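Glucuronoarabinoxylan endo-1,4-beta-xylanase (Clostridium papyrosolvens, PDB 4FMV) is a glycoside hydrolase family 30, subfamily 8 endoxylanase that cleaves beta-1,4 linkages inside xylan chains, this chain forming the glycosidase part of a longer protein. Local coordinates at residues 34-39 and 278-283; 209-214 and 246-251; 241-246 and 284-289. All coordinates share one frame; numbering follows the deposited sequence.

Interaction 1: residues 34-39 and 278-283; sequences MNSLYG and GTIYKR
Ser36 and Leu37 on helix 31-40 receive the side chain of Ile280, which belongs to the loop running into helix 282-291. In the (beta/alpha)8 barrel these are the first and last helices, following strands 11-22 and 261-266, so the contact lies at the seam where the barrel closes on itself. The CD1 methyl of Ile280 makes the approach, resting 3.6 Å from Ser36 CB. With CG1 anti to the carbonyl carbon (chi1 -59°) and a second bend at chi2, the ethyl branch of Ile280 is turned onto the helix. Leu37 joins through one methyl, its CD2 lying 4.1 Å from Ile280 CD1, and the two side chains run past each other in opposite senses.

A water spans the polar margin of this patch: it is 2.6 Å from Ser36 OG and donates to Gly278 O, also at 2.6 Å. The hydroxyl is held from within its own helix as well, by a hydrogen bond to Tyr32 O, and these two partners fix its position beside the isoleucine. Gly278 has a positive phi of 108°, a conformation suited to glycine, as the chain turns here. Further out, Leu37 packs on Ile267 just after strand 261-266. Across the far end of the same helix pair, Gly39 O is hydrogen-bonded to Lys292 NZ.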
loop_
_atom_site.group_PDB
_atom_site.type_symbol
_atom_site.label_atom_id
_atom_site.label_comp_id
_atom_site.label_asym_id
_atom_site.label_seq_id
_atom_site.Cartn_x
_atom_site.Cartn_y
_atom_site.Cartn_z
ATOM N N MET A 34 -6.012 6.906 -14.985
ATOM C CA MET A 34 -6.633 7.048 -13.659
ATOM C C MET A 34 -8.041 6.445 -13.611
ATOM O O MET A 34 -8.431 5.835 -12.602
ATOM C CB MET A 34 -6.651 8.518 -13.216
ATOM C CG MET A 34 -5.246 9.103 -13.066
ATOM S SD MET A 34 -4.177 8.150 -11.919
ATOM C CE MET A 34 -4.837 8.720 -10.345
ATOM N N ASN A 35 -8.796 6.589 -14.704
ATOM C CA ASN A 35 -10.144 5.994 -14.787
ATOM C C ASN A 35 -10.087 4.481 -14.817
ATOM O O ASN A 35 -10.935 3.805 -14.226
ATOM C CB ASN A 35 -10.936 6.520 -16.002
ATOM C CG ASN A 35 -11.319 7.985 -15.865
ATOM O OD1 ASN A 35 -11.270 8.554 -14.769
ATOM N ND2 ASN A 35 -11.705 8.612 -16.989
ATOM N N SER A 36 -9.076 3.939 -15.494
ATOM C CA SER A 36 -8.903 2.489 -15.534
ATOM C C SER A 36 -8.524 1.954 -14.155
ATOM O O SER A 36 -9.092 0.967 -13.683
ATOM C CB SER A 36 -7.835 2.090 -16.561
ATOM O OG SER A 36 -8.251 2.372 -17.894
ATOM N N LEU A 37 -7.543 2.598 -13.524
ATOM C CA LEU A 37 -7.014 2.116 -12.248
ATOM C C LEU A 37 -7.897 2.473 -11.056
ATOM O O LEU A 37 -8.163 1.626 -10.186
ATOM C CB LEU A 37 -5.602 2.671 -12.026
ATOM C CG LEU A 37 -4.566 2.148 -13.030
ATOM C CD1 LEU A 37 -3.196 2.569 -12.614
ATOM C CD2 LEU A 37 -4.641 0.608 -13.117
ATOM N N TYR A 38 -8.284 3.745 -10.981
ATOM C CA TYR A 38 -9.089 4.223 -9.869
ATOM C C TYR A 38 -10.588 4.001 -10.000
ATOM O O TYR A 38 -11.258 3.819 -8.981
ATOM C CB TYR A 38 -8.672 5.645 -9.432
ATOM C CG TYR A 38 -7.311 5.543 -8.772
ATOM C CD1 TYR A 38 -6.154 5.355 -9.544
ATOM C CD2 TYR A 38 -7.187 5.510 -7.389
ATOM C CE1 TYR A 38 -4.904 5.200 -8.953
ATOM C CE2 TYR A 38 -5.935 5.350 -6.786
ATOM C CZ TYR A 38 -4.806 5.197 -7.573
ATOM O OH TYR A 38 -3.573 5.028 -6.974
ATOM N N GLY A 39 -11.140 4.148 -11.209
ATOM C CA GLY A 39 -12.499 3.675 -11.470
ATOM C C GLY A 39 -12.794 2.199 -11.700
ATOM O O GLY A 39 -13.389 1.546 -10.838
ATOM N N GLY A 278 -2.421 4.247 -22.015
ATOM C CA GLY A 278 -3.606 3.662 -21.415
ATOM C C GLY A 278 -3.708 2.145 -21.374
ATOM O O GLY A 278 -4.714 1.615 -20.881
ATOM N N THR A 279 -2.682 1.443 -21.860
ATOM C CA THR A 279 -2.603 -0.014 -21.723
ATOM C C THR A 279 -2.466 -0.387 -20.237
ATOM O O THR A 279 -1.743 0.278 -19.497
ATOM C CB THR A 279 -1.399 -0.577 -22.517
ATOM O OG1 THR A 279 -1.604 -0.359 -23.927
ATOM C CG2 THR A 279 -1.233 -2.074 -22.259
ATOM N N ILE A 280 -3.176 -1.427 -19.800
ATOM C CA ILE A 280 -3.187 -1.844 -18.392
ATOM C C ILE A 280 -2.587 -3.244 -18.249
ATOM O O ILE A 280 -3.068 -4.184 -18.871
ATOM C CB ILE A 280 -4.637 -1.870 -17.839
ATOM C CG1 ILE A 280 -5.285 -0.485 -17.968
ATOM C CG2 ILE A 280 -4.656 -2.323 -16.367
ATOM C CD1 ILE A 280 -4.606 0.600 -17.170
ATOM N N TYR A 281 -1.550 -3.381 -17.429
ATOM C CA TYR A 281 -0.827 -4.638 -17.290
ATOM C C TYR A 281 -1.550 -5.640 -16.413
ATOM O O TYR A 281 -2.355 -5.275 -15.559
ATOM C CB TYR A 281 0.560 -4.399 -16.703
ATOM C CG TYR A 281 1.483 -3.597 -17.587
ATOM C CD1 TYR A 281 1.424 -3.689 -18.981
ATOM C CD2 TYR A 281 2.411 -2.746 -17.029
ATOM C CE1 TYR A 281 2.303 -2.953 -19.785
ATOM C CE2 TYR A 281 3.272 -2.012 -17.811
ATOM C CZ TYR A 281 3.222 -2.113 -19.183
ATOM O OH TYR A 281 4.113 -1.361 -19.930
ATOM N N LYS A 282 -1.251 -6.913 -16.628
ATOM C CA LYS A 282 -1.856 -7.968 -15.815
ATOM C C LYS A 282 -1.670 -7.726 -14.318
ATOM O O LYS A 282 -2.595 -7.950 -13.538
ATOM C CB LYS A 282 -1.320 -9.341 -16.223
ATOM C CG LYS A 282 -2.006 -10.515 -15.516
ATOM C CD LYS A 282 -1.613 -11.834 -16.205
ATOM C CE LYS A 282 -2.089 -11.830 -17.666
ATOM N NZ LYS A 282 -3.577 -11.962 -17.701
ATOM N N ARG A 283 -0.481 -7.265 -13.920
ATOM C CA ARG A 283 -0.203 -6.960 -12.518
ATOM C C ARG A 283 -1.215 -5.991 -11.913
ATOM O O ARG A 283 -1.534 -6.097 -10.724
ATOM C CB ARG A 283 1.222 -6.411 -12.337
ATOM C CG ARG A 283 2.335 -7.465 -12.397
ATOM C CD ARG A 283 3.647 -6.796 -12.798
ATOM N NE ARG A 283 3.583 -6.422 -14.206
ATOM C CZ ARG A 283 4.369 -5.533 -14.795
ATOM N NH1 ARG A 283 5.291 -4.900 -14.100
ATOM N NH2 ARG A 283 4.214 -5.269 -16.088
HETATM O O HOH W 1 -6.210 3.182 -19.371
#

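Interaction 2: residues 209-214 and 246-251; sequences TSVNNM and MSKEIH
The flat carboxylate of Glu249, whose chain meets Met214, is engaged at both oxygens: OE1 of Glu249 forms a salt bridge with Lys233 NZ, and OE2 is hydrogen-bonded to Tyr262 OH. Since the group is buried, these partners would help to stabilise its negative charge. Met214 CE packs on Glu249 CG at 4.1 Å, and the two side chains cross at about a right angle. Within the turn, the amide of Asn212 lies on the far side of the loop from the helix. Ser210 OG donates to Asn212 OD1 over 2.9 Å from above the carbonyl plane, 49° out of it, a link that ties the turn to itself.

Backbone bonds from Asn213 N to Ser210 O and from Met214 N to Val211 O curl the segment tightly, which brings Val211 and Met214 round to the same helix. The methionine is extended beyond CG, and this reach lets its terminal methyl bridge the gap. Val211 offers only its CG2 methyl, 4.1 Å from Lys248 NZ. That ammonium group finds its polar partner in Asp252, one turn along the helix, and also makes a cation-pi contact with Tyr312; the valine therefore packs beside a charge that is already engaged.

No hydrogen bond joins the two segments, and the contact is a modest one, made by the ends of Val211, Met214 and Lys248 and the mid-chain CG of Glu249. It connects the loop after barrel strand 201-205 to helix 240-255, which follows the next strand, 227-232. Phe206 fills in beside both Met214 and Glu249, while Tyr262 belongs to strand 261-266 and Tyr312 to strand 311-318.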
loop_
_atom_site.group_PDB
_atom_site.type_symbol
_atom_site.label_atom_id
_atom_site.label_comp_id
_atom_site.label_asym_id
_atom_site.label_seq_id
_atom_site.Cartn_x
_atom_site.Cartn_y
_atom_site.Cartn_z
ATOM N N THR A 209 11.905 -8.555 1.913
ATOM C CA THR A 209 11.319 -8.927 3.213
ATOM C C THR A 209 10.770 -10.349 3.180
ATOM O O THR A 209 9.874 -10.637 2.389
ATOM C CB THR A 209 10.134 -7.982 3.570
ATOM O OG1 THR A 209 10.553 -6.618 3.457
ATOM C CG2 THR A 209 9.608 -8.250 5.000
ATOM N N SER A 210 11.274 -11.233 4.049
ATOM C CA SER A 210 10.756 -12.595 4.106
ATOM C C SER A 210 9.383 -12.595 4.776
ATOM O O SER A 210 9.048 -11.669 5.523
ATOM C CB SER A 210 11.724 -13.530 4.848
ATOM O OG SER A 210 11.937 -13.087 6.174
ATOM N N VAL A 211 8.587 -13.624 4.504
ATOM C CA VAL A 211 7.236 -13.714 5.062
ATOM C C VAL A 211 7.205 -13.565 6.601
ATOM O O VAL A 211 6.398 -12.794 7.137
ATOM C CB VAL A 211 6.543 -15.002 4.594
ATOM C CG1 VAL A 211 5.114 -15.086 5.126
ATOM C CG2 VAL A 211 6.554 -15.039 3.058
ATOM N N ASN A 212 8.082 -14.273 7.316
ATOM C CA ASN A 212 8.071 -14.164 8.764
ATOM C C ASN A 212 8.371 -12.734 9.234
ATOM O O ASN A 212 7.937 -12.317 10.326
ATOM C CB ASN A 212 9.050 -15.158 9.410
ATOM C CG ASN A 212 10.498 -14.875 9.042
ATOM O OD1 ASN A 212 10.931 -15.150 7.926
ATOM N ND2 ASN A 212 11.252 -14.333 9.986
ATOM N N ASN A 213 9.104 -11.982 8.417
ATOM C CA ASN A 213 9.472 -10.611 8.786
ATOM C C ASN A 213 8.395 -9.604 8.438
ATOM O O ASN A 213 8.556 -8.409 8.666
ATOM C CB ASN A 213 10.852 -10.211 8.227
ATOM C CG ASN A 213 11.996 -10.832 9.049
ATOM O OD1 ASN A 213 11.860 -10.956 10.253
ATOM N ND2 ASN A 213 13.077 -11.269 8.393
ATOM N N MET A 214 7.286 -10.097 7.897
ATOM C CA MET A 214 6.117 -9.258 7.651
ATOM C C MET A 214 5.307 -9.039 8.928
ATOM O O MET A 214 4.560 -8.062 9.032
ATOM C CB MET A 214 5.231 -9.863 6.562
ATOM C CG MET A 214 5.894 -9.929 5.187
ATOM S SD MET A 214 4.830 -10.644 3.899
ATOM C CE MET A 214 6.015 -10.807 2.542
ATOM N N MET A 246 3.318 -11.982 -6.887
ATOM C CA MET A 246 2.627 -10.758 -6.462
ATOM C C MET A 246 1.315 -11.083 -5.752
ATOM O O MET A 246 1.034 -10.509 -4.712
ATOM C CB MET A 246 2.389 -9.800 -7.637
ATOM C CG MET A 246 1.565 -8.565 -7.294
ATOM S SD MET A 246 1.297 -7.481 -8.726
ATOM C CE MET A 246 0.186 -6.268 -8.003
ATOM N N SER A 247 0.540 -12.015 -6.307
ATOM C CA SER A 247 -0.701 -12.485 -5.663
ATOM C C SER A 247 -0.382 -12.929 -4.248
ATOM O O SER A 247 -1.006 -12.480 -3.288
ATOM C CB SER A 247 -1.304 -13.670 -6.431
ATOM O OG SER A 247 -1.821 -13.280 -7.710
ATOM N N LYS A 248 0.597 -13.826 -4.125
ATOM C CA LYS A 248 0.945 -14.408 -2.834
ATOM C C LYS A 248 1.448 -13.371 -1.817
ATOM O O LYS A 248 1.089 -13.423 -0.654
ATOM C CB LYS A 248 1.957 -15.532 -3.010
ATOM C CG LYS A 248 2.650 -15.948 -1.691
ATOM C CD LYS A 248 2.085 -17.199 -1.079
ATOM C CE LYS A 248 3.176 -17.961 -0.295
ATOM N NZ LYS A 248 3.922 -17.144 0.726
ATOM N N GLU A 249 2.289 -12.436 -2.241
ATOM C CA GLU A 249 2.772 -11.410 -1.317
ATOM C C GLU A 249 1.665 -10.505 -0.757
ATOM O O GLU A 249 1.676 -10.136 0.429
ATOM C CB GLU A 249 3.842 -10.549 -1.976
ATOM C CG GLU A 249 4.435 -9.530 -1.016
ATOM C CD GLU A 249 5.627 -8.847 -1.627
ATOM O OE1 GLU A 249 6.689 -9.485 -1.755
ATOM O OE2 GLU A 249 5.495 -7.682 -1.997
ATOM N N ILE A 250 0.694 -10.141 -1.584
ATOM C CA ILE A 250 -0.398 -9.336 -1.045
ATOM C C ILE A 250 -1.170 -10.140 0.000
ATOM O O ILE A 250 -1.509 -9.628 1.065
ATOM C CB ILE A 250 -1.348 -8.800 -2.142
ATOM C CG1 ILE A 250 -0.560 -7.977 -3.168
ATOM C CG2 ILE A 250 -2.438 -7.945 -1.513
ATOM C CD1 ILE A 250 -1.371 -7.613 -4.450
ATOM N N HIS A 251 -1.420 -11.409 -0.300
ATOM C CA HIS A 251 -2.010 -12.323 0.679
ATOM C C HIS A 251 -1.203 -12.318 1.973
ATOM O O HIS A 251 -1.769 -12.183 3.064
ATOM C CB HIS A 251 -2.084 -13.741 0.091
ATOM C CG HIS A 251 -2.311 -14.812 1.112
ATOM N ND1 HIS A 251 -3.553 -15.363 1.348
ATOM C CD2 HIS A 251 -1.452 -15.439 1.950
ATOM C CE1 HIS A 251 -3.448 -16.286 2.291
ATOM N NE2 HIS A 251 -2.187 -16.352 2.675
#

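Interaction 3: residues 241-246 and 284-289; sequences GNIMNM and AYVLGQ
The carbonyl oxygen of Ile243, a residue whose side chain packs on Val286, accepts a hydrogen bond from Ser247 OG one turn further along helix 240-255. Within that helix the backbone bond from Asn245 N to Gly241 O measures 2.8 Å. Between helices 240-255 and 282-291, by contrast, the meeting is purely apolar. Val286 divides its two methyls: CG2 lies 3.7 Å from Ile243 CG2, and CG1 lies 3.8 Å from Met246 CG.

Met246 is stretched out along its whole length, with CG anti to the backbone N (chi1 175°). It slides alongside Val286 in the opposite sense, and its CE methyl arrives 3.8 Å from Leu287 CB. The short helical segments run nearly parallel, their axes 10.1 Å apart with a crossing angle of -28°. Tyr264 of barrel strand 261-266 touches both Met246 and Leu287, closing the layer on its inner side.

These are the last two helices of the (beta/alpha)8 barrel. With all four touching side chains buried and no polar pair between the segments, their union depends on close hydrophobic packing and shape fit, with no directional bond to set the register.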
loop_
_atom_site.group_PDB
_atom_site.type_symbol
_atom_site.label_atom_id
_atom_site.label_comp_id
_atom_site.label_asym_id
_atom_site.label_seq_id
_atom_site.Cartn_x
_atom_site.Cartn_y
_atom_site.Cartn_z
ATOM N N GLY A 241 5.044 -16.477 -13.206
ATOM C CA GLY A 241 5.773 -16.554 -11.941
ATOM C C GLY A 241 5.592 -15.298 -11.095
ATOM O O GLY A 241 5.380 -15.388 -9.883
ATOM N N ASN A 242 5.691 -14.130 -11.736
ATOM C CA ASN A 242 5.505 -12.843 -11.055
ATOM C C ASN A 242 4.058 -12.502 -10.723
ATOM O O ASN A 242 3.801 -11.854 -9.725
ATOM C CB ASN A 242 6.154 -11.701 -11.832
ATOM C CG ASN A 242 7.651 -11.637 -11.598
ATOM O OD1 ASN A 242 8.111 -11.813 -10.468
ATOM N ND2 ASN A 242 8.420 -11.415 -12.660
ATOM N N ILE A 243 3.125 -12.927 -11.571
ATOM C CA ILE A 243 1.714 -12.853 -11.243
ATOM C C ILE A 243 1.461 -13.605 -9.922
ATOM O O ILE A 243 0.776 -13.101 -9.037
ATOM C CB ILE A 243 0.830 -13.436 -12.393
ATOM C CG1 ILE A 243 1.018 -12.613 -13.677
ATOM C CG2 ILE A 243 -0.634 -13.409 -12.014
ATOM C CD1 ILE A 243 0.957 -11.121 -13.451
ATOM N N MET A 244 2.011 -14.815 -9.796
ATOM C CA MET A 244 1.856 -15.602 -8.564
ATOM C C MET A 244 2.651 -15.027 -7.386
ATOM O O MET A 244 2.167 -14.995 -6.252
ATOM C CB MET A 244 2.272 -17.049 -8.801
ATOM C CG MET A 244 1.368 -17.792 -9.786
ATOM S SD MET A 244 -0.301 -17.911 -9.126
ATOM C CE MET A 244 -1.158 -16.584 -9.981
ATOM N N ASN A 245 3.876 -14.584 -7.651
ATOM C CA ASN A 245 4.675 -13.954 -6.610
ATOM C C ASN A 245 3.948 -12.772 -6.019
ATOM O O ASN A 245 3.981 -12.572 -4.812
ATOM C CB ASN A 245 6.009 -13.468 -7.159
ATOM C CG ASN A 245 6.972 -14.595 -7.399
ATOM O OD1 ASN A 245 6.885 -15.645 -6.761
ATOM N ND2 ASN A 245 7.904 -14.388 -8.324
ATOM N N MET A 246 3.318 -11.982 -6.887
ATOM C CA MET A 246 2.627 -10.758 -6.462
ATOM C C MET A 246 1.315 -11.083 -5.752
ATOM O O MET A 246 1.034 -10.509 -4.712
ATOM C CB MET A 246 2.389 -9.800 -7.637
ATOM C CG MET A 246 1.565 -8.565 -7.294
ATOM S SD MET A 246 1.297 -7.481 -8.726
ATOM C CE MET A 246 0.186 -6.268 -8.003
ATOM N N ALA A 284 -1.734 -5.062 -12.718
ATOM C CA ALA A 284 -2.753 -4.125 -12.227
ATOM C C ALA A 284 -4.013 -4.868 -11.800
ATOM O O ALA A 284 -4.639 -4.519 -10.803
ATOM C CB ALA A 284 -3.097 -3.070 -13.305
ATOM N N TYR A 285 -4.382 -5.885 -12.571
ATOM C CA TYR A 285 -5.556 -6.705 -12.283
ATOM C C TYR A 285 -5.333 -7.610 -11.060
ATOM O O TYR A 285 -6.255 -7.819 -10.267
ATOM C CB TYR A 285 -5.936 -7.532 -13.500
ATOM C CG TYR A 285 -6.339 -6.693 -14.702
ATOM C CD1 TYR A 285 -7.647 -6.248 -14.853
ATOM C CD2 TYR A 285 -5.412 -6.337 -15.672
ATOM C CE1 TYR A 285 -8.029 -5.485 -15.953
ATOM C CE2 TYR A 285 -5.786 -5.564 -16.791
ATOM C CZ TYR A 285 -7.093 -5.139 -16.913
ATOM O OH TYR A 285 -7.488 -4.388 -17.997
ATOM N N VAL A 286 -4.113 -8.119 -10.888
ATOM C CA VAL A 286 -3.784 -8.844 -9.658
ATOM C C VAL A 286 -4.124 -7.966 -8.444
ATOM O O VAL A 286 -4.810 -8.405 -7.520
ATOM C CB VAL A 286 -2.298 -9.228 -9.577
ATOM C CG1 VAL A 286 -1.960 -9.770 -8.137
ATOM C CG2 VAL A 286 -1.936 -10.247 -10.663
ATOM N N LEU A 287 -3.648 -6.723 -8.442
ATOM C CA LEU A 287 -3.949 -5.826 -7.328
ATOM C C LEU A 287 -5.441 -5.521 -7.259
ATOM O O LEU A 287 -6.008 -5.386 -6.166
ATOM C CB LEU A 287 -3.114 -4.543 -7.396
ATOM C CG LEU A 287 -3.253 -3.545 -6.246
ATOM C CD1 LEU A 287 -2.775 -4.177 -4.942
ATOM C CD2 LEU A 287 -2.441 -2.279 -6.535
ATOM N N GLY A 288 -6.084 -5.420 -8.422
ATOM C CA GLY A 288 -7.519 -5.171 -8.480
ATOM C C GLY A 288 -8.403 -6.256 -7.870
ATOM O O GLY A 288 -9.521 -5.971 -7.419
ATOM N N GLN A 289 -7.931 -7.505 -7.885
ATOM C CA GLN A 289 -8.639 -8.614 -7.243
ATOM C C GLN A 289 -8.873 -8.309 -5.771
ATOM O O GLN A 289 -9.815 -8.836 -5.147
ATOM C CB GLN A 289 -7.812 -9.900 -7.346
ATOM C CG GLN A 289 -7.580 -10.408 -8.767
ATOM C CD GLN A 289 -8.781 -11.090 -9.380
ATOM O OE1 GLN A 289 -8.846 -11.264 -10.596
ATOM N NE2 GLN A 289 -9.735 -11.497 -8.546
#

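All three contacts involve the helices around the (beta/alpha)8 barrel or the loops that lead to them. Interaction 3 is in the middle, its centre about 13 Å from that of each of the others, which are about 23 Å apart. It shares helix 282-291 with interaction 1, and helix 240-255 and Met246 with interaction 2. Along the chain, interaction 2 is nested inside the loop closed by interaction 1, and interaction 3 crosses both. Interaction 1 joins the first helix to the approach of the last, whereas the other two join parts that follow one another in the second half of the barrel. Together they form a continuous path of packing from the loop after strand 201-205 to the barrel closure.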